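Local coordinates for protein putative acetylornithine deacetylase (Sulfolobus tokodaii, PDB 3VPC) that probably catalyses the ATP-dependent joining of glutamate to the gamma-carboxyl group of the C-terminal glutamate of LysW in arginine biosynthesis, at residues P102-A107 with A163-E168; G85-T90 with V248-D253. All coordinates share one frame; numbering follows the deposited sequence.

From the N-terminal parallel sheet and helix 78-84 the chain enters residues 85-90, the first half of contact 2, and runs along helix 87-97 into strand 104-107, the first strand of contact 1. Contact 1 closes when strand 164-168 returns beside it in the four-stranded sheet. The chain then builds most of the five-stranded sheet before strand 245-252 comes back beside residues 85-90 and closes contact 2, joining helix 87-97 to that sheet. The smaller loop is thus nested inside the larger. The two contacts meet where Ile165 packs on Lys87 and Ile88, and both touch ADP.

Contact 1. Residues P102-A107 with A163-E168; sequences PDSIIA and AHIVQE. With ADP (adenosine-5'-diphosphate), chain E.
Two carboxylates, Asp103 and Glu168, lie stacked at the end of this strand pair, their planes only 11° apart and Asp103 OD2 3.6 Å from Glu168 OE2. Lys244 forms salt bridges with both and probably offsets the repulsion. The strands, 104-107 and 164-168, are antiparallel neighbours in the four-stranded sheet of the ATP-grasp fold, with Ile105-Val166 and Ala107-His164 as the hydrogen-bonded pairs. Glu168 also grips the backbone: with CG lodged between its backbone N and carbonyl carbon (chi1 68°), OE2 accepts an almost straight bond from Asp103 N at 2.8 Å, on its anti side and somewhat out of the carboxylate plane. In return, Glu168 N donates to Asp103 O at 3.1 Å, which continues the pairing beyond strand 104-107.

Of the two faces, the one bearing Ser104, Ile106, Ile165 and Gln167 looks toward helix 87-97. There Ile106 CD1 lies alongside Ile165 CG2 at 4.0 Å, and both side chains reach Ile88. On the opposite face Ile105 meets Val166 and rests on helix 110-120, while His164 ND1 is bonded to Asp126. Because Ile105 and Ile106 also pair with a strand of a second subunit, the sheet runs on across the interface.

Gln167 shows how such a sheet is fitted to its nucleotide. Pro102 lies beside its amide, and Ser104 OG, itself tied to Pro102 O, accepts from Gln167 NE2 at 3.0 Å. That bond, with one from Lys127 NZ to Gln167 OE1, helps fix the amide's rotation, and ADP N6 donates to Gln167 OE1 at 2.9 Å and to Glu168 O at 3.0 Å.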
# COMPACT_ATOMS: atom_id res chain seq x y z
N PRO A 102 -29.72 0.85 -2.90
CA PRO A 102 -29.73 -0.31 -2.01
C PRO A 102 -29.68 0.21 -0.58
O PRO A 102 -28.97 1.18 -0.33
CB PRO A 102 -28.41 -1.03 -2.34
CG PRO A 102 -28.02 -0.52 -3.70
CD PRO A 102 -28.52 0.88 -3.76
N ASP A 103 -30.43 -0.39 0.33
CA ASP A 103 -30.35 -0.03 1.74
C ASP A 103 -28.90 -0.09 2.19
O ASP A 103 -28.24 -1.13 2.07
CB ASP A 103 -31.23 -0.95 2.61
CG ASP A 103 -32.73 -0.80 2.32
OD1 ASP A 103 -33.20 0.26 1.81
OD2 ASP A 103 -33.46 -1.76 2.63
N SER A 104 -28.39 1.04 2.69
CA SER A 104 -26.95 1.14 2.95
C SER A 104 -26.64 1.70 4.30
O SER A 104 -27.35 2.56 4.80
CB SER A 104 -26.25 2.02 1.92
OG SER A 104 -26.38 1.48 0.63
N ILE A 105 -25.53 1.21 4.86
CA ILE A 105 -24.99 1.71 6.11
C ILE A 105 -23.50 1.94 5.86
O ILE A 105 -22.81 1.07 5.34
CB ILE A 105 -25.19 0.71 7.31
CG1 ILE A 105 -26.67 0.39 7.55
CG2 ILE A 105 -24.60 1.30 8.59
CD1 ILE A 105 -26.87 -0.85 8.49
N ILE A 106 -23.02 3.13 6.22
CA ILE A 106 -21.63 3.48 6.07
C ILE A 106 -20.86 3.19 7.36
O ILE A 106 -21.26 3.64 8.44
CB ILE A 106 -21.49 4.98 5.73
CG1 ILE A 106 -22.26 5.35 4.45
CG2 ILE A 106 -20.02 5.39 5.65
CD1 ILE A 106 -22.28 4.28 3.35
N ALA A 107 -19.74 2.51 7.26
CA ALA A 107 -18.89 2.26 8.45
C ALA A 107 -17.47 2.69 8.16
O ALA A 107 -16.90 2.34 7.13
CB ALA A 107 -18.91 0.77 8.81
N ALA A 163 -13.22 2.58 4.10
CA ALA A 163 -14.63 2.84 4.34
C ALA A 163 -15.48 1.71 3.73
O ALA A 163 -15.23 1.27 2.60
CB ALA A 163 -15.02 4.23 3.76
N HIS A 164 -16.47 1.26 4.49
CA HIS A 164 -17.36 0.17 4.12
C HIS A 164 -18.73 0.71 3.77
O HIS A 164 -19.31 1.52 4.52
CB HIS A 164 -17.53 -0.81 5.30
CG HIS A 164 -16.25 -1.45 5.73
ND1 HIS A 164 -16.00 -2.80 5.56
CD2 HIS A 164 -15.16 -0.94 6.34
CE1 HIS A 164 -14.80 -3.08 6.04
NE2 HIS A 164 -14.27 -1.98 6.52
N ILE A 165 -19.26 0.26 2.64
CA ILE A 165 -20.68 0.47 2.34
C ILE A 165 -21.37 -0.89 2.52
O ILE A 165 -21.16 -1.82 1.76
CB ILE A 165 -20.93 0.97 0.88
CG1 ILE A 165 -20.11 2.24 0.58
CG2 ILE A 165 -22.41 1.25 0.70
CD1 ILE A 165 -20.23 2.76 -0.87
N VAL A 166 -22.18 -0.98 3.57
CA VAL A 166 -22.80 -2.23 3.98
C VAL A 166 -24.26 -2.21 3.54
O VAL A 166 -25.06 -1.41 4.02
CB VAL A 166 -22.67 -2.41 5.52
CG1 VAL A 166 -23.32 -3.72 5.98
CG2 VAL A 166 -21.20 -2.36 5.92
N GLN A 167 -24.60 -3.10 2.61
CA GLN A 167 -25.87 -3.06 1.91
C GLN A 167 -26.68 -4.34 1.99
O GLN A 167 -26.13 -5.44 2.18
CB GLN A 167 -25.61 -2.81 0.41
CG GLN A 167 -24.82 -1.58 0.12
CD GLN A 167 -24.85 -1.22 -1.33
OE1 GLN A 167 -24.71 -2.09 -2.20
NE2 GLN A 167 -25.03 0.07 -1.62
N GLU A 168 -27.99 -4.18 1.83
CA GLU A 168 -28.86 -5.29 1.54
C GLU A 168 -28.29 -6.02 0.33
O GLU A 168 -27.70 -5.39 -0.56
CB GLU A 168 -30.28 -4.82 1.23
CG GLU A 168 -30.42 -4.03 -0.11
CD GLU A 168 -31.85 -3.64 -0.39
OE1 GLU A 168 -32.74 -4.53 -0.33
OE2 GLU A 168 -32.10 -2.45 -0.67
PB ADP E . -17.76 -1.68 -8.97
O1B ADP E . -17.85 -0.16 -8.94
O2B ADP E . -18.15 -2.31 -10.30
O3B ADP E . -16.40 -2.17 -8.53
PA ADP E . -20.42 -2.35 -8.01
O1A ADP E . -21.24 -1.80 -6.86
O2A ADP E . -20.79 -1.95 -9.45
O3A ADP E . -18.83 -2.19 -7.84
O5' ADP E . -20.77 -3.91 -7.98
C5' ADP E . -20.21 -4.87 -8.85
C4' ADP E . -21.29 -5.93 -9.03
O4' ADP E . -21.71 -6.49 -7.78
C3' ADP E . -22.55 -5.32 -9.60
O3' ADP E . -22.46 -5.44 -11.00
C2' ADP E . -23.66 -6.19 -9.11
O2' ADP E . -23.68 -7.39 -9.90
C1' ADP E . -23.13 -6.63 -7.76
N9 ADP E . -23.66 -5.86 -6.61
C8 ADP E . -23.13 -4.73 -6.08
N7 ADP E . -23.85 -4.32 -5.02
C5 ADP E . -24.86 -5.20 -4.86
C6 ADP E . -25.99 -5.36 -3.91
N6 ADP E . -26.17 -4.46 -2.91
N1 ADP E . -26.83 -6.42 -4.07
C2 ADP E . -26.64 -7.31 -5.07
N3 ADP E . -25.63 -7.23 -5.97
C4 ADP E . -24.72 -6.22 -5.90

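Contact 2. Residues G85-T90 with V248-D253; sequences GDKILT and VNELND. With ADP (adenosine-5'-diphosphate), chain E.
The first turn of helix 87-97 stands over strand 245-252 near its end, with Lys87 CA 6.5 Å from Glu250 CA, too far for the backbones to pair, and side chains bridge the gap. Within the strand, Asn249 and Glu250 both face Asp237 of the adjoining strand 233-241. This is a classic beta bulge, and it brings two consecutive side chains to the nucleotide site of the ATP-grasp fold.

Each has its own task there. Asn249, with CG anti to the backbone N (chi1 -175°), directs its amide at the alpha-phosphate, and Asn249 ND2 donates to ADP O1A at 3.0 Å with an N-H...O angle of 157°. The other end of the amide, OD1, accepts from Lys127, so both polar atoms are used and the flip of the group is settled. Lys87 NZ is modelled near the same phosphate oxygen, O1A, its side chain crossing that of Glu250 at about a right angle, though its place is uncertain. The salt bridge between Lys87 NZ and Glu250 OE2 is likewise doubtful, because the two side chains are modelled too close together. Glu250 binds both magnesium ions of the active site, sharing the first with Asp237 and the second with Asn252, so the contact places a lysine that probably binds ATP beside a magnesium ligand.

Further along, the packing is apolar: Thr90 CG2 touches Leu251 CD1 at 3.9 Å, while Thr90 OG1 is bonded to Val83 O. Asp86 is the N-cap of helix 87-97. Helix 78-84 lies against Leu251 and Asp253, and helix 216-229 packs on Val248 and Leu251.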
# COMPACT_ATOMS: atom_id res chain seq x y z
N GLY A 85 -17.69 9.48 -8.99
CA GLY A 85 -16.55 8.64 -8.69
C GLY A 85 -16.55 8.06 -7.28
O GLY A 85 -15.72 7.22 -6.95
N ASP A 86 -17.50 8.49 -6.45
CA ASP A 86 -17.58 8.02 -5.08
C ASP A 86 -18.99 7.59 -4.73
O ASP A 86 -19.87 8.43 -4.65
CB ASP A 86 -17.16 9.13 -4.11
CG ASP A 86 -16.89 8.60 -2.72
OD1 ASP A 86 -15.73 8.54 -2.34
OD2 ASP A 86 -17.84 8.17 -2.05
N LYS A 87 -19.18 6.30 -4.46
CA LYS A 87 -20.52 5.81 -4.25
C LYS A 87 -21.19 6.38 -3.03
O LYS A 87 -22.38 6.52 -3.05
CB LYS A 87 -20.58 4.27 -4.19
CG LYS A 87 -20.11 3.56 -5.49
CD LYS A 87 -19.97 2.05 -5.21
CE LYS A 87 -19.45 1.29 -6.40
NZ LYS A 87 -20.68 0.91 -7.13
N ILE A 88 -20.45 6.68 -1.96
CA ILE A 88 -21.06 7.32 -0.79
C ILE A 88 -21.64 8.70 -1.15
O ILE A 88 -22.77 9.02 -0.78
CB ILE A 88 -20.09 7.40 0.44
CG1 ILE A 88 -19.82 5.99 0.97
CG2 ILE A 88 -20.68 8.30 1.51
CD1 ILE A 88 -18.66 5.88 1.99
N LEU A 89 -20.86 9.50 -1.86
CA LEU A 89 -21.32 10.81 -2.30
C LEU A 89 -22.51 10.70 -3.27
O LEU A 89 -23.48 11.43 -3.15
CB LEU A 89 -20.17 11.58 -2.92
CG LEU A 89 -18.92 11.80 -2.06
CD1 LEU A 89 -17.94 12.66 -2.81
CD2 LEU A 89 -19.25 12.44 -0.69
N THR A 90 -22.42 9.77 -4.23
CA THR A 90 -23.56 9.46 -5.10
C THR A 90 -24.84 9.05 -4.31
O THR A 90 -25.92 9.64 -4.50
CB THR A 90 -23.20 8.38 -6.10
OG1 THR A 90 -22.31 8.94 -7.08
CG2 THR A 90 -24.45 7.87 -6.80
N VAL A 248 -30.72 2.73 -7.85
CA VAL A 248 -29.49 3.17 -8.48
C VAL A 248 -28.30 2.65 -7.69
O VAL A 248 -28.22 2.86 -6.48
CB VAL A 248 -29.41 4.71 -8.59
CG1 VAL A 248 -28.10 5.14 -9.31
CG2 VAL A 248 -30.63 5.25 -9.31
N ASN A 249 -27.42 1.93 -8.36
CA ASN A 249 -26.24 1.38 -7.70
C ASN A 249 -24.98 2.22 -7.89
O ASN A 249 -24.19 2.36 -6.97
CB ASN A 249 -25.96 -0.05 -8.17
CG ASN A 249 -24.81 -0.69 -7.41
OD1 ASN A 249 -24.76 -0.64 -6.18
ND2 ASN A 249 -23.87 -1.27 -8.13
N GLU A 250 -24.80 2.77 -9.09
CA GLU A 250 -23.56 3.44 -9.50
C GLU A 250 -23.91 4.50 -10.54
O GLU A 250 -24.84 4.31 -11.31
CB GLU A 250 -22.63 2.46 -10.24
CG GLU A 250 -21.57 1.74 -9.45
CD GLU A 250 -20.30 2.58 -9.32
OE1 GLU A 250 -19.45 2.60 -10.25
OE2 GLU A 250 -20.14 3.23 -8.27
N LEU A 251 -23.14 5.59 -10.57
CA LEU A 251 -23.00 6.39 -11.79
C LEU A 251 -21.53 6.45 -12.22
O LEU A 251 -20.63 6.41 -11.38
CB LEU A 251 -23.56 7.80 -11.62
CG LEU A 251 -25.08 7.88 -11.80
CD1 LEU A 251 -25.82 7.88 -10.47
CD2 LEU A 251 -25.47 9.07 -12.66
N ASN A 252 -21.28 6.53 -13.51
CA ASN A 252 -19.90 6.57 -14.00
C ASN A 252 -19.72 7.85 -14.79
O ASN A 252 -20.50 8.10 -15.72
CB ASN A 252 -19.57 5.35 -14.87
CG ASN A 252 -18.09 5.24 -15.19
OD1 ASN A 252 -17.34 6.24 -15.13
ND2 ASN A 252 -17.63 4.01 -15.49
N ASP A 253 -18.73 8.65 -14.41
CA ASP A 253 -18.49 9.95 -15.07
C ASP A 253 -17.59 9.89 -16.31
O ASP A 253 -17.50 10.85 -17.08
CB ASP A 253 -17.95 10.95 -14.06
CG ASP A 253 -16.66 10.47 -13.43
OD1 ASP A 253 -15.59 10.75 -14.00
OD2 ASP A 253 -16.74 9.81 -12.39
PB ADP E . -17.76 -1.68 -8.97
O1B ADP E . -17.85 -0.16 -8.94
O2B ADP E . -18.15 -2.31 -10.30
O3B ADP E . -16.40 -2.17 -8.53
PA ADP E . -20.42 -2.35 -8.01
O1A ADP E . -21.24 -1.80 -6.86
O2A ADP E . -20.79 -1.95 -9.45
O3A ADP E . -18.83 -2.19 -7.84
O5' ADP E . -20.77 -3.91 -7.98
C5' ADP E . -20.21 -4.87 -8.85
C4' ADP E . -21.29 -5.93 -9.03
O4' ADP E . -21.71 -6.49 -7.78
C3' ADP E . -22.55 -5.32 -9.60
O3' ADP E . -22.46 -5.44 -11.00
C2' ADP E . -23.66 -6.19 -9.11
O2' ADP E . -23.68 -7.39 -9.90
C1' ADP E . -23.13 -6.63 -7.76
N9 ADP E . -23.66 -5.86 -6.61
C8 ADP E . -23.13 -4.73 -6.08
N7 ADP E . -23.85 -4.32 -5.02
C5 ADP E . -24.86 -5.20 -4.86
C6 ADP E . -25.99 -5.36 -3.91
N6 ADP E . -26.17 -4.46 -2.91
N1 ADP E . -26.83 -6.42 -4.07
C2 ADP E . -26.64 -7.31 -5.07
N3 ADP E . -25.63 -7.23 -5.97
C4 ADP E . -24.72 -6.22 -5.90